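Local structure of probable TonB-dependent receptor (Pseudomonas aeruginosa, 4K3F) at residues A[110-115]-A[169-174]; A[127-132]-A[138-143]. The protein probably serves as the periplasmic, lipid-anchored methionine-binding protein of a transport system, and holds a selenomethionine ligand between its two lobes. All coordinates share one frame; numbering follows the deposited sequence.

Interaction 1 (A[110-115]-A[169-174]); sequences ATNGGR and LINTNY. With MSE (selenomethionine), chain B.
The amides of N112 and N171 stand almost perpendicular, their planes 88° apart, and meet where the ND2 of N171 comes up to the OD1 of N112. Beside them the guanidinium of R115 presents its edge to the selenomethionine: the ligand's OXT lies near its plane, the OD1 of N112 is at the edge in plane, and the ND2 of N171 approaches obliquely. One face of the Y174 ring carries N173 ND2, 3.4 Å above its centre. This is the carboxylate-binding corner of the ligand pocket in a periplasmic binding protein of the NlpA lipoprotein family, built where the start of helix 110-122 faces the turn between strand 167-170 and helix 172-177.

The ligand carboxylate does most of the joining. R115 NH1 gives OXT a hydrogen bond of 2.8 Å, and the ND2 of N171 gives the same oxygen a nearly straight one of 2.9 Å, 169° at the hydrogen. The direct link between the two asparagines is weak, 3.1 Å from N171 ND2 to N112 OD1. That carbonyl oxygen also receives a weak bond from R115 NH1 and another hydrogen bond from H59, while the ND2 of N112 is turned to D109, which fixes the rotation of the amide.

R115 gets to the carboxylate on a fully stretched chain, with CG trans to its backbone N (chi1 168°); a salt bridge to E190 and a cation-pi contact with Y196 steady its head. The positive guanidinium probably favours the ionised carboxylate. The ligand's amino N makes a weak bond to the OD1 of N173, which also pairs with Y40; E83 and N198 also hydrogen-bond to the ligand. At the other end of the ligand, the ND2 of N112 sits 3.5 Å from the selenium atom SE.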
loop_
_atom_site.group_PDB
_atom_site.type_symbol
_atom_site.label_atom_id
_atom_site.label_comp_id
_atom_site.label_asym_id
_atom_site.label_seq_id
_atom_site.Cartn_x
_atom_site.Cartn_y
_atom_site.Cartn_z
ATOM N N ALA A 110 -8.662 8.533 3.209
ATOM C CA ALA A 110 -9.955 8.043 2.754
ATOM C C ALA A 110 -9.923 6.600 2.205
ATOM O O ALA A 110 -10.803 5.767 2.531
ATOM C CB ALA A 110 -10.538 8.990 1.696
ATOM N N THR A 111 -8.942 6.286 1.353
ATOM C CA THR A 111 -8.931 4.975 0.717
ATOM C C THR A 111 -8.402 3.849 1.595
ATOM O O THR A 111 -8.951 2.771 1.586
ATOM C CB THR A 111 -8.242 4.969 -0.658
ATOM O OG1 THR A 111 -6.841 5.284 -0.542
ATOM C CG2 THR A 111 -8.906 5.986 -1.554
ATOM N N ASN A 112 -7.360 4.091 2.361
ATOM C CA ASN A 112 -6.882 3.041 3.256
ATOM C C ASN A 112 -7.775 2.848 4.497
ATOM O O ASN A 112 -7.887 1.717 5.000
ATOM C CB ASN A 112 -5.410 3.216 3.581
ATOM C CG ASN A 112 -4.548 3.034 2.374
ATOM O OD1 ASN A 112 -4.409 1.926 1.836
ATOM N ND2 ASN A 112 -3.934 4.102 1.967
ATOM N N GLY A 113 -8.433 3.924 4.935
ATOM C CA GLY A 113 -9.463 3.829 5.976
ATOM C C GLY A 113 -10.642 2.994 5.465
ATOM O O GLY A 113 -11.083 2.059 6.124
ATOM N N GLY A 114 -11.129 3.293 4.259
ATOM C CA GLY A 114 -12.259 2.572 3.696
ATOM C C GLY A 114 -11.949 1.110 3.502
ATOM O O GLY A 114 -12.746 0.252 3.800
ATOM N N ARG A 115 -10.753 0.854 2.964
ATOM C CA ARG A 115 -10.226 -0.482 2.788
ATOM C C ARG A 115 -10.211 -1.297 4.108
ATOM O O ARG A 115 -10.612 -2.458 4.139
ATOM C CB ARG A 115 -8.831 -0.333 2.235
ATOM C CG ARG A 115 -7.986 -1.551 2.218
ATOM C CD ARG A 115 -6.600 -1.158 1.741
ATOM N NE ARG A 115 -5.923 -2.333 1.305
ATOM C CZ ARG A 115 -4.683 -2.360 0.839
ATOM N NH1 ARG A 115 -3.953 -1.244 0.812
ATOM N NH2 ARG A 115 -4.181 -3.503 0.455
ATOM N N LEU A 169 -5.183 -2.267 11.922
ATOM C CA LEU A 169 -5.163 -2.700 10.527
ATOM C C LEU A 169 -4.088 -1.874 9.840
ATOM O O LEU A 169 -4.250 -0.671 9.677
ATOM C CB LEU A 169 -6.539 -2.543 9.867
ATOM C CG LEU A 169 -7.522 -3.712 10.138
ATOM C CD1 LEU A 169 -7.862 -3.842 11.615
ATOM C CD2 LEU A 169 -8.776 -3.544 9.297
ATOM N N ILE A 170 -3.001 -2.540 9.470
ATOM C CA ILE A 170 -1.743 -1.869 9.127
ATOM C C ILE A 170 -1.356 -2.209 7.711
ATOM O O ILE A 170 -1.317 -3.380 7.350
ATOM C CB ILE A 170 -0.626 -2.319 10.049
ATOM C CG1 ILE A 170 -1.054 -2.031 11.497
ATOM C CG2 ILE A 170 0.656 -1.608 9.686
ATOM C CD1 ILE A 170 -0.059 -2.476 12.524
ATOM N N ASN A 171 -1.108 -1.176 6.908
ATOM C CA ASN A 171 -0.627 -1.354 5.547
ATOM C C ASN A 171 0.615 -2.220 5.572
ATOM O O ASN A 171 1.537 -2.044 6.406
ATOM C CB ASN A 171 -0.298 -0.025 4.880
ATOM C CG ASN A 171 -1.526 0.832 4.674
ATOM O OD1 ASN A 171 -1.922 1.627 5.562
ATOM N ND2 ASN A 171 -2.171 0.654 3.546
ATOM N N THR A 172 0.682 -3.135 4.618
ATOM C CA THR A 172 1.745 -4.164 4.659
ATOM C C THR A 172 3.171 -3.578 4.562
ATOM O O THR A 172 4.117 -4.066 5.197
ATOM C CB THR A 172 1.461 -5.200 3.565
ATOM O OG1 THR A 172 0.255 -5.869 3.927
ATOM C CG2 THR A 172 2.601 -6.191 3.421
ATOM N N ASN A 173 3.373 -2.530 3.749
ATOM C CA ASN A 173 4.689 -1.916 3.671
ATOM C C ASN A 173 5.207 -1.494 5.034
ATOM O O ASN A 173 6.360 -1.782 5.374
ATOM C CB ASN A 173 4.753 -0.756 2.681
ATOM C CG ASN A 173 4.014 0.473 3.154
ATOM O OD1 ASN A 173 2.785 0.522 3.175
ATOM N ND2 ASN A 173 4.767 1.475 3.556
ATOM N N TYR A 174 4.308 -0.930 5.850
ATOM C CA TYR A 174 4.643 -0.543 7.191
ATOM C C TYR A 174 4.725 -1.753 8.143
ATOM O O TYR A 174 5.604 -1.800 8.985
ATOM C CB TYR A 174 3.685 0.508 7.740
ATOM C CG TYR A 174 3.813 1.853 7.060
ATOM C CD1 TYR A 174 5.051 2.477 6.929
ATOM C CD2 TYR A 174 2.714 2.490 6.547
ATOM C CE1 TYR A 174 5.199 3.693 6.311
ATOM C CE2 TYR A 174 2.817 3.724 5.938
ATOM C CZ TYR A 174 4.054 4.324 5.769
ATOM O OH TYR A 174 4.144 5.562 5.184
HETATM N N MSE B 300 1.875 -0.236 -0.046
HETATM C CA MSE B 300 0.609 0.320 0.514
HETATM C C MSE B 300 -0.450 -0.768 0.368
HETATM O O MSE B 300 -0.526 -1.409 -0.686
HETATM O OXT MSE B 300 -1.238 -0.996 1.293
HETATM C CB MSE B 300 0.176 1.605 -0.210
HETATM C CG MSE B 300 -1.088 2.197 0.366
HETATM SE SE MSE B 300 -1.679 3.726 -0.715
HETATM C CE MSE B 300 -0.292 4.948 -0.329
#

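Interaction 2 (A[127-132]-A[138-143]); sequences KLKDNK and PKDIVD
K127 and D143 open the pairing of two short antiparallel strands, and a classic beta bulge interrupts it at once: V142 and D143 both face K127. The K127 N donates to D143 O at 3.0 Å. In return the carbonyl O of K127 serves both residues of the bulge, taking a 2.8 Å bond from V142 N and a weak one of 3.4 Å from D143 N. The CA of I141 adds a CH...O contact to that same oxygen.

One residue on, L128 and I141 form a non-hydrogen-bonded pair whose side chains diverge, and only L128 CD2 comes back to I141 CG1, at 3.9 Å. The ladder ends with K129 N bonding to D140 O at 2.9 Å, and the CA of L128 makes a CH...O contact to the same acceptor. I141 N is taken up by P138 O, across the 3-10 segment.

Side chains reinforce this end. K129 NZ forms a salt bridge of 3.0 Å with D140 OD1, coming from above the carboxylate plane. Its chain starts from chi1 66°, which sets CG between the backbone N and the carbonyl carbon, and then runs extended, passing obliquely across D140 to bring NZ over its carboxylate. The second carboxylate oxygen, OD2, is engaged by the backbone N of T137. V142 lays its CG1 against the CA of K129. At the other end, CB of K127 meets CB of D143 at 3.6 Å, on a largely exposed flank.

A type I turn from K129 to K132 is closed by K132 N on K129 O. The hairpin is tied back to helix 110-122, where D121 accepts a bond from L128 N and L118 packs on the L128 side chain; P138 reaches L117 of that helix, while P138 and I141 both touch I150 of strand 149-153.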
loop_
_atom_site.group_PDB
_atom_site.type_symbol
_atom_site.label_atom_id
_atom_site.label_comp_id
_atom_site.label_asym_id
_atom_site.label_seq_id
_atom_site.Cartn_x
_atom_site.Cartn_y
_atom_site.Cartn_z
ATOM N N LYS A 127 -20.650 -4.520 10.314
ATOM C CA LYS A 127 -21.272 -4.581 9.008
ATOM C C LYS A 127 -21.405 -3.144 8.469
ATOM O O LYS A 127 -21.734 -2.219 9.216
ATOM C CB LYS A 127 -22.614 -5.304 9.056
ATOM C CG LYS A 127 -23.185 -5.519 7.668
ATOM C CD LYS A 127 -24.303 -6.543 7.656
ATOM C CE LYS A 127 -24.223 -7.366 6.391
ATOM N NZ LYS A 127 -24.317 -6.509 5.191
ATOM N N LEU A 128 -21.042 -2.970 7.193
ATOM C CA LEU A 128 -21.230 -1.712 6.487
ATOM C C LEU A 128 -22.522 -1.717 5.659
ATOM O O LEU A 128 -23.012 -2.784 5.263
ATOM C CB LEU A 128 -20.050 -1.472 5.550
ATOM C CG LEU A 128 -18.668 -1.261 6.203
ATOM C CD1 LEU A 128 -17.607 -1.317 5.125
ATOM C CD2 LEU A 128 -18.606 0.073 6.937
ATOM N N LYS A 129 -23.081 -0.525 5.413
ATOM C CA LYS A 129 -24.298 -0.388 4.602
ATOM C C LYS A 129 -24.152 -1.066 3.244
ATOM O O LYS A 129 -23.051 -1.163 2.705
ATOM C CB LYS A 129 -24.667 1.089 4.410
ATOM C CG LYS A 129 -23.673 1.890 3.581
ATOM C CD LYS A 129 -23.971 3.389 3.622
ATOM C CE LYS A 129 -23.206 4.143 2.531
ATOM N NZ LYS A 129 -23.307 5.632 2.671
ATOM N N ASP A 130 -25.276 -1.559 2.741
ATOM C CA ASP A 130 -25.306 -2.348 1.526
ATOM C C ASP A 130 -24.758 -1.616 0.289
ATOM O O ASP A 130 -24.143 -2.220 -0.585
ATOM C CB ASP A 130 -26.747 -2.777 1.275
ATOM C CG ASP A 130 -26.849 -3.748 0.135
ATOM O OD1 ASP A 130 -26.441 -4.906 0.323
ATOM O OD2 ASP A 130 -27.313 -3.335 -0.943
ATOM N N ASN A 131 -24.968 -0.310 0.227
ATOM C CA ASN A 131 -24.526 0.480 -0.928
ATOM C C ASN A 131 -23.110 1.081 -0.728
ATOM O O ASN A 131 -22.739 2.054 -1.389
ATOM C CB ASN A 131 -25.542 1.603 -1.238
ATOM C CG ASN A 131 -25.703 2.597 -0.088
ATOM O OD1 ASN A 131 -25.778 2.207 1.081
ATOM N ND2 ASN A 131 -25.784 3.882 -0.419
ATOM N N LYS A 132 -22.320 0.498 0.166
ATOM C CA LYS A 132 -21.025 1.098 0.481
ATOM C C LYS A 132 -20.062 1.073 -0.712
ATOM O O LYS A 132 -20.119 0.186 -1.546
ATOM C CB LYS A 132 -20.393 0.488 1.722
ATOM C CG LYS A 132 -19.558 -0.747 1.463
ATOM C CD LYS A 132 -20.392 -1.983 1.305
ATOM C CE LYS A 132 -19.536 -3.233 1.329
ATOM N NZ LYS A 132 -20.362 -4.455 1.194
ATOM N N PRO A 138 -16.603 5.358 9.009
ATOM C CA PRO A 138 -17.324 4.808 10.169
ATOM C C PRO A 138 -18.792 5.154 10.261
ATOM O O PRO A 138 -19.558 4.384 10.868
ATOM C CB PRO A 138 -16.540 5.374 11.348
ATOM C CG PRO A 138 -15.141 5.463 10.829
ATOM C CD PRO A 138 -15.341 5.982 9.434
ATOM N N LYS A 139 -19.208 6.272 9.665
ATOM C CA LYS A 139 -20.610 6.632 9.524
ATOM C C LYS A 139 -21.464 5.633 8.723
ATOM O O LYS A 139 -22.692 5.623 8.850
ATOM C CB LYS A 139 -20.749 8.008 8.853
ATOM N N ASP A 140 -20.813 4.830 7.890
ATOM C CA ASP A 140 -21.454 3.805 7.076
ATOM C C ASP A 140 -21.627 2.457 7.782
ATOM O O ASP A 140 -22.148 1.516 7.182
ATOM C CB ASP A 140 -20.636 3.614 5.792
ATOM C CG ASP A 140 -20.575 4.886 4.977
ATOM O OD1 ASP A 140 -21.544 5.667 5.048
ATOM O OD2 ASP A 140 -19.553 5.113 4.291
ATOM N N ILE A 141 -21.223 2.368 9.054
ATOM C CA ILE A 141 -21.419 1.145 9.832
ATOM C C ILE A 141 -22.898 1.044 10.218
ATOM O O ILE A 141 -23.477 1.996 10.791
ATOM C CB ILE A 141 -20.485 1.112 11.078
ATOM C CG1 ILE A 141 -19.006 1.024 10.669
ATOM C CG2 ILE A 141 -20.805 -0.038 12.025
ATOM C CD1 ILE A 141 -18.006 1.156 11.807
ATOM N N VAL A 142 -23.490 -0.105 9.877
ATOM C CA VAL A 142 -24.891 -0.401 10.195
ATOM C C VAL A 142 -25.075 -1.433 11.317
ATOM O O VAL A 142 -26.166 -1.592 11.811
ATOM C CB VAL A 142 -25.693 -0.850 8.954
ATOM C CG1 VAL A 142 -25.716 0.270 7.919
ATOM C CG2 VAL A 142 -25.183 -2.151 8.359
ATOM N N ASP A 143 -24.021 -2.150 11.676
ATOM C CA ASP A 143 -24.048 -3.156 12.753
ATOM C C ASP A 143 -22.704 -3.140 13.491
ATOM O O ASP A 143 -21.653 -3.305 12.897
ATOM C CB ASP A 143 -24.309 -4.523 12.168
ATOM C CG ASP A 143 -24.750 -5.572 13.196
ATOM O OD1 ASP A 143 -25.336 -5.285 14.248
ATOM O OD2 ASP A 143 -24.481 -6.743 12.933
#

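How the interactions relate
Helix 110-122 is the element the two contacts share: its first six residues are 110-115 of interaction 1, and its later residues back the small two-stranded sheet of interaction 2, which follows it in the chain. Their centres lie about 18 Å apart and they do not touch. Interaction 1 is buried near the middle of the protein and buries little surface between its segments; polar side chains meet there around a bound ligand. Interaction 2, about 23 Å from the chain's centre, is at the surface, buries roughly four times the area, and relies on backbone hydrogen bonds, a lysine-aspartate salt bridge and modest apolar contacts.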